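Local coordinates for protein alpha-1,2-mannosidase (Bacteroides thetaiotaomicron, PDB 2WW2) that hydrolyses alpha-mannosides with inversion at the anomeric carbon, as a calcium-dependent mannosidase of glycoside hydrolase family 92 from a human gut symbiont, at residues 282-293 against 612-622. Sequence-based numbering, arbitrary orientation.
Sequences EQLRTFYSCLYR and DKLYNSGSKGY. With NA (sodium ion), chain F.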
loop_
_atom_site.group_PDB
_atom_site.type_symbol
_atom_site.label_atom_id
_atom_site.label_comp_id
_atom_site.label_asym_id
_atom_site.label_seq_id
_atom_site.Cartn_x
_atom_site.Cartn_y
_atom_site.Cartn_z
ATOM N N GLU A 282 -16.170 -7.742 -28.235
ATOM C CA GLU A 282 -15.021 -7.259 -27.448
ATOM C C GLU A 282 -13.956 -8.364 -27.253
ATOM O O GLU A 282 -12.738 -8.116 -27.382
ATOM C CB GLU A 282 -15.516 -6.692 -26.123
ATOM C CG GLU A 282 -14.435 -6.394 -25.115
ATOM C CD GLU A 282 -13.503 -5.268 -25.520
ATOM O OE1 GLU A 282 -13.748 -4.564 -26.518
ATOM O OE2 GLU A 282 -12.488 -5.096 -24.816
ATOM N N GLN A 283 -14.414 -9.575 -26.958
ATOM C CA GLN A 283 -13.509 -10.719 -26.842
ATOM C C GLN A 283 -12.787 -11.036 -28.156
ATOM O O GLN A 283 -11.594 -11.331 -28.170
ATOM C CB GLN A 283 -14.288 -11.951 -26.342
ATOM C CG GLN A 283 -14.743 -11.825 -24.860
ATOM C CD GLN A 283 -15.631 -12.982 -24.409
ATOM O OE1 GLN A 283 -16.463 -13.484 -25.174
ATOM N NE2 GLN A 283 -15.469 -13.401 -23.154
ATOM N N LEU A 284 -13.522 -11.029 -29.267
ATOM C CA LEU A 284 -12.920 -11.281 -30.571
ATOM C C LEU A 284 -11.872 -10.186 -30.888
ATOM O O LEU A 284 -10.791 -10.464 -31.403
ATOM C CB LEU A 284 -14.023 -11.310 -31.656
ATOM C CG LEU A 284 -14.990 -12.511 -31.538
ATOM C CD1 LEU A 284 -16.267 -12.348 -32.364
ATOM C CD2 LEU A 284 -14.262 -13.775 -31.977
ATOM N N ARG A 285 -12.207 -8.935 -30.604
ATOM C CA ARG A 285 -11.217 -7.855 -30.804
ATOM C C ARG A 285 -9.975 -8.049 -29.946
ATOM O O ARG A 285 -8.847 -7.849 -30.412
ATOM C CB ARG A 285 -11.856 -6.488 -30.547
ATOM C CG ARG A 285 -12.900 -6.159 -31.627
ATOM C CD ARG A 285 -13.406 -4.754 -31.497
ATOM N NE ARG A 285 -13.943 -4.491 -30.178
ATOM C CZ ARG A 285 -15.226 -4.243 -29.929
ATOM N NH1 ARG A 285 -16.109 -4.229 -30.927
ATOM N NH2 ARG A 285 -15.622 -4.012 -28.673
ATOM N N THR A 286 -10.170 -8.448 -28.703
ATOM C CA THR A 286 -9.015 -8.613 -27.810
ATOM C C THR A 286 -8.138 -9.731 -28.337
ATOM O O THR A 286 -6.934 -9.567 -28.497
ATOM C CB THR A 286 -9.470 -8.901 -26.369
ATOM O OG1 THR A 286 -10.358 -7.856 -25.945
ATOM C CG2 THR A 286 -8.257 -8.926 -25.414
ATOM N N PHE A 287 -8.766 -10.864 -28.637
ATOM C CA PHE A 287 -8.055 -12.047 -29.126
ATOM C C PHE A 287 -7.266 -11.782 -30.418
ATOM O O PHE A 287 -6.077 -12.096 -30.504
ATOM C CB PHE A 287 -9.062 -13.184 -29.361
ATOM C CG PHE A 287 -8.431 -14.481 -29.801
ATOM C CD1 PHE A 287 -7.756 -15.295 -28.879
ATOM C CD2 PHE A 287 -8.509 -14.893 -31.125
ATOM C CE1 PHE A 287 -7.179 -16.490 -29.285
ATOM C CE2 PHE A 287 -7.938 -16.087 -31.539
ATOM C CZ PHE A 287 -7.266 -16.890 -30.620
ATOM N N TYR A 288 -7.928 -11.233 -31.436
ATOM C CA TYR A 288 -7.243 -11.031 -32.709
ATOM C C TYR A 288 -6.242 -9.890 -32.669
ATOM O O TYR A 288 -5.248 -9.932 -33.365
ATOM C CB TYR A 288 -8.256 -10.909 -33.872
ATOM C CG TYR A 288 -8.808 -12.289 -34.167
ATOM C CD1 TYR A 288 -7.972 -13.273 -34.700
ATOM C CD2 TYR A 288 -10.123 -12.632 -33.847
ATOM C CE1 TYR A 288 -8.432 -14.565 -34.943
ATOM C CE2 TYR A 288 -10.592 -13.925 -34.075
ATOM C CZ TYR A 288 -9.732 -14.883 -34.629
ATOM O OH TYR A 288 -10.170 -16.174 -34.867
ATOM N N SER A 289 -6.499 -8.879 -31.851
ATOM C CA SER A 289 -5.481 -7.836 -31.628
ATOM C C SER A 289 -4.224 -8.417 -30.992
ATOM O O SER A 289 -3.113 -8.126 -31.440
ATOM C CB SER A 289 -6.046 -6.717 -30.761
ATOM O OG SER A 289 -7.148 -6.070 -31.410
ATOM N N CYS A 290 -4.391 -9.242 -29.957
ATOM C CA CYS A 290 -3.230 -9.907 -29.345
ATOM C C CYS A 290 -2.528 -10.804 -30.349
ATOM O O CYS A 290 -1.292 -10.875 -30.360
ATOM C CB CYS A 290 -3.648 -10.724 -28.103
ATOM S SG CYS A 290 -4.144 -9.703 -26.706
ATOM N N LEU A 291 -3.297 -11.498 -31.194
ATOM C CA LEU A 291 -2.676 -12.391 -32.167
ATOM C C LEU A 291 -1.889 -11.562 -33.195
ATOM O O LEU A 291 -0.752 -11.897 -33.545
ATOM C CB LEU A 291 -3.721 -13.303 -32.855
ATOM C CG LEU A 291 -3.219 -14.358 -33.865
ATOM C CD1 LEU A 291 -2.114 -15.277 -33.244
ATOM C CD2 LEU A 291 -4.365 -15.182 -34.437
ATOM N N TYR A 292 -2.490 -10.479 -33.684
ATOM C CA TYR A 292 -1.766 -9.582 -34.601
ATOM C C TYR A 292 -0.433 -9.145 -34.006
ATOM O O TYR A 292 0.611 -9.214 -34.673
ATOM C CB TYR A 292 -2.647 -8.362 -34.925
ATOM C CG TYR A 292 -1.931 -7.047 -35.107
ATOM C CD1 TYR A 292 -1.372 -6.703 -36.340
ATOM C CD2 TYR A 292 -1.864 -6.117 -34.068
ATOM C CE1 TYR A 292 -0.726 -5.468 -36.526
ATOM C CE2 TYR A 292 -1.224 -4.876 -34.245
ATOM C CZ TYR A 292 -0.671 -4.563 -35.480
ATOM O OH TYR A 292 -0.036 -3.352 -35.656
ATOM N N ARG A 293 -0.465 -8.729 -32.741
ATOM C CA ARG A 293 0.735 -8.242 -32.072
ATOM C C ARG A 293 1.763 -9.363 -32.029
ATOM O O ARG A 293 2.963 -9.141 -32.168
ATOM C CB ARG A 293 0.390 -7.732 -30.655
ATOM C CG ARG A 293 1.487 -6.918 -29.974
ATOM C CD ARG A 293 1.071 -6.385 -28.583
ATOM N NE ARG A 293 2.170 -5.669 -27.929
ATOM C CZ ARG A 293 2.107 -4.405 -27.508
ATOM N NH1 ARG A 293 3.162 -3.849 -26.926
ATOM N NH2 ARG A 293 0.986 -3.696 -27.651
ATOM N N ASP A 612 -10.972 -11.809 -18.112
ATOM C CA ASP A 612 -12.102 -10.877 -18.054
ATOM C C ASP A 612 -11.690 -9.520 -17.483
ATOM O O ASP A 612 -12.170 -8.485 -17.931
ATOM C CB ASP A 612 -13.230 -11.444 -17.184
ATOM C CG ASP A 612 -14.027 -12.560 -17.875
ATOM O OD1 ASP A 612 -13.896 -12.772 -19.105
ATOM O OD2 ASP A 612 -14.806 -13.237 -17.165
ATOM N N LYS A 613 -10.823 -9.515 -16.476
ATOM C CA LYS A 613 -10.590 -8.277 -15.719
ATOM C C LYS A 613 -9.375 -7.443 -16.121
ATOM O O LYS A 613 -9.363 -6.238 -15.888
ATOM C CB LYS A 613 -10.570 -8.578 -14.221
ATOM C CG LYS A 613 -11.991 -8.766 -13.717
ATOM C CD LYS A 613 -12.088 -9.660 -12.527
ATOM C CE LYS A 613 -13.556 -9.608 -12.027
ATOM N NZ LYS A 613 -13.736 -10.450 -10.852
ATOM N N LEU A 614 -8.375 -8.069 -16.732
ATOM C CA LEU A 614 -7.128 -7.376 -17.040
ATOM C C LEU A 614 -6.903 -7.082 -18.523
ATOM O O LEU A 614 -5.795 -6.674 -18.921
ATOM C CB LEU A 614 -5.954 -8.193 -16.514
ATOM C CG LEU A 614 -5.928 -8.345 -14.990
ATOM C CD1 LEU A 614 -4.618 -8.980 -14.603
ATOM C CD2 LEU A 614 -6.108 -6.980 -14.284
ATOM N N TYR A 615 -7.944 -7.276 -19.334
ATOM C CA TYR A 615 -7.828 -7.050 -20.777
ATOM C C TYR A 615 -9.047 -6.349 -21.347
ATOM O O TYR A 615 -10.194 -6.584 -20.922
ATOM C CB TYR A 615 -7.666 -8.377 -21.541
ATOM C CG TYR A 615 -6.339 -9.045 -21.350
ATOM C CD1 TYR A 615 -5.269 -8.746 -22.176
ATOM C CD2 TYR A 615 -6.142 -9.955 -20.310
ATOM C CE1 TYR A 615 -4.045 -9.351 -21.991
ATOM C CE2 TYR A 615 -4.929 -10.552 -20.115
ATOM C CZ TYR A 615 -3.881 -10.254 -20.945
ATOM O OH TYR A 615 -2.658 -10.873 -20.744
ATOM N N ASN A 616 -8.794 -5.479 -22.310
ATOM C CA ASN A 616 -9.837 -5.066 -23.239
ATOM C C ASN A 616 -9.183 -4.677 -24.567
ATOM O O ASN A 616 -7.955 -4.694 -24.688
ATOM C CB ASN A 616 -10.713 -3.948 -22.659
ATOM C CG ASN A 616 -9.949 -2.680 -22.422
ATOM O OD1 ASN A 616 -9.516 -2.012 -23.364
ATOM N ND2 ASN A 616 -9.791 -2.319 -21.150
ATOM N N SER A 617 -9.988 -4.354 -25.569
ATOM C CA SER A 617 -9.436 -4.144 -26.891
ATOM C C SER A 617 -9.132 -2.677 -27.192
ATOM O O SER A 617 -8.715 -2.357 -28.310
ATOM C CB SER A 617 -10.408 -4.683 -27.954
ATOM O OG SER A 617 -11.540 -3.822 -28.042
ATOM N N GLY A 618 -9.348 -1.794 -26.215
ATOM C CA GLY A 618 -9.176 -0.350 -26.421
ATOM C C GLY A 618 -7.771 0.142 -26.094
ATOM O O GLY A 618 -6.838 -0.670 -25.888
ATOM N N SER A 619 -7.609 1.468 -26.030
ATOM C CA SER A 619 -6.274 2.059 -25.895
ATOM C C SER A 619 -5.612 1.725 -24.567
ATOM O O SER A 619 -4.392 1.732 -24.474
ATOM C CB SER A 619 -6.318 3.576 -26.093
ATOM O OG SER A 619 -7.123 4.185 -25.120
ATOM N N LYS A 620 -6.403 1.418 -23.540
ATOM C CA LYS A 620 -5.813 0.962 -22.269
ATOM C C LYS A 620 -5.995 -0.528 -22.029
ATOM O O LYS A 620 -6.153 -0.959 -20.877
ATOM C CB LYS A 620 -6.392 1.759 -21.098
ATOM C CG LYS A 620 -6.184 3.259 -21.284
ATOM C CD LYS A 620 -6.876 4.083 -20.209
ATOM C CE LYS A 620 -6.863 5.550 -20.614
ATOM N NZ LYS A 620 -7.430 6.404 -19.540
ATOM N N GLY A 621 -5.938 -1.313 -23.111
ATOM C CA GLY A 621 -6.368 -2.717 -23.090
ATOM C C GLY A 621 -5.478 -3.763 -22.442
ATOM O O GLY A 621 -5.928 -4.893 -22.202
ATOM N N TYR A 622 -4.216 -3.419 -22.187
ATOM C CA TYR A 622 -3.336 -4.270 -21.362
ATOM C C TYR A 622 -3.347 -3.676 -19.955
ATOM O O TYR A 622 -2.442 -2.906 -19.583
ATOM C CB TYR A 622 -1.910 -4.304 -21.932
ATOM C CG TYR A 622 -1.790 -5.111 -23.219
ATOM C CD1 TYR A 622 -1.703 -6.499 -23.176
ATOM C CD2 TYR A 622 -1.755 -4.485 -24.470
ATOM C CE1 TYR A 622 -1.589 -7.265 -24.341
ATOM C CE2 TYR A 622 -1.648 -5.238 -25.651
ATOM C CZ TYR A 622 -1.569 -6.634 -25.569
ATOM O OH TYR A 622 -1.455 -7.397 -26.708
HETATM NA NA NA F . -0.423 -2.004 -18.512
HETATM O O HOH W 1 -12.745 -6.887 -21.977
HETATM O O HOH W 2 -13.551 -11.781 -21.595
HETATM O O HOH W 3 1.708 -1.109 -17.533
HETATM O O HOH W 4 -1.935 -0.596 -17.279
#
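E282 on helix 281-294 grips S617 with both carboxylate oxygens. OE2 accepts from the backbone N of S617 at 2.7 Å. OE1 accepts from S617 OG at 2.8 Å. Both donors come in on the syn side, tilted out of the carboxylate plane. The anti lone pair of OE1 takes R285 NH2 in a salt bridge, and R285 NE donates to S617 OG over 3.3 Å. The carboxylate reaches the loop because CG lies anti to the backbone N (chi1 169°) and the chain then bends at chi2. Replacing E282 by an alanine would probably leave S617 N and OG without their acceptor and R285 without its salt-bridge mate. Residues 615-622 lie in the loop after helix 600-613 in the catalytic domain. It holds an Asx turn, N616 OD1 to G618 N, and a type I turn from G618 to G621. Packing is close where S617 CB meets R285 CB at 3.5 Å. Further along the helix, C290 SG lies oblique to the Y622 ring, 5.1 Å from its centroid. R293 CD touches Y622 OH at 3.3 Å. The carbonyl O of Y622 binds a sodium ion, with S19, G624 and D627 completing the protein ligands. The side near D612 is looser. There a water accepts from Q283 NE2 and donates to D612 OD1. Q283 OE1 bonds a glycerol, probably from the crystallisation liquor, and also T280.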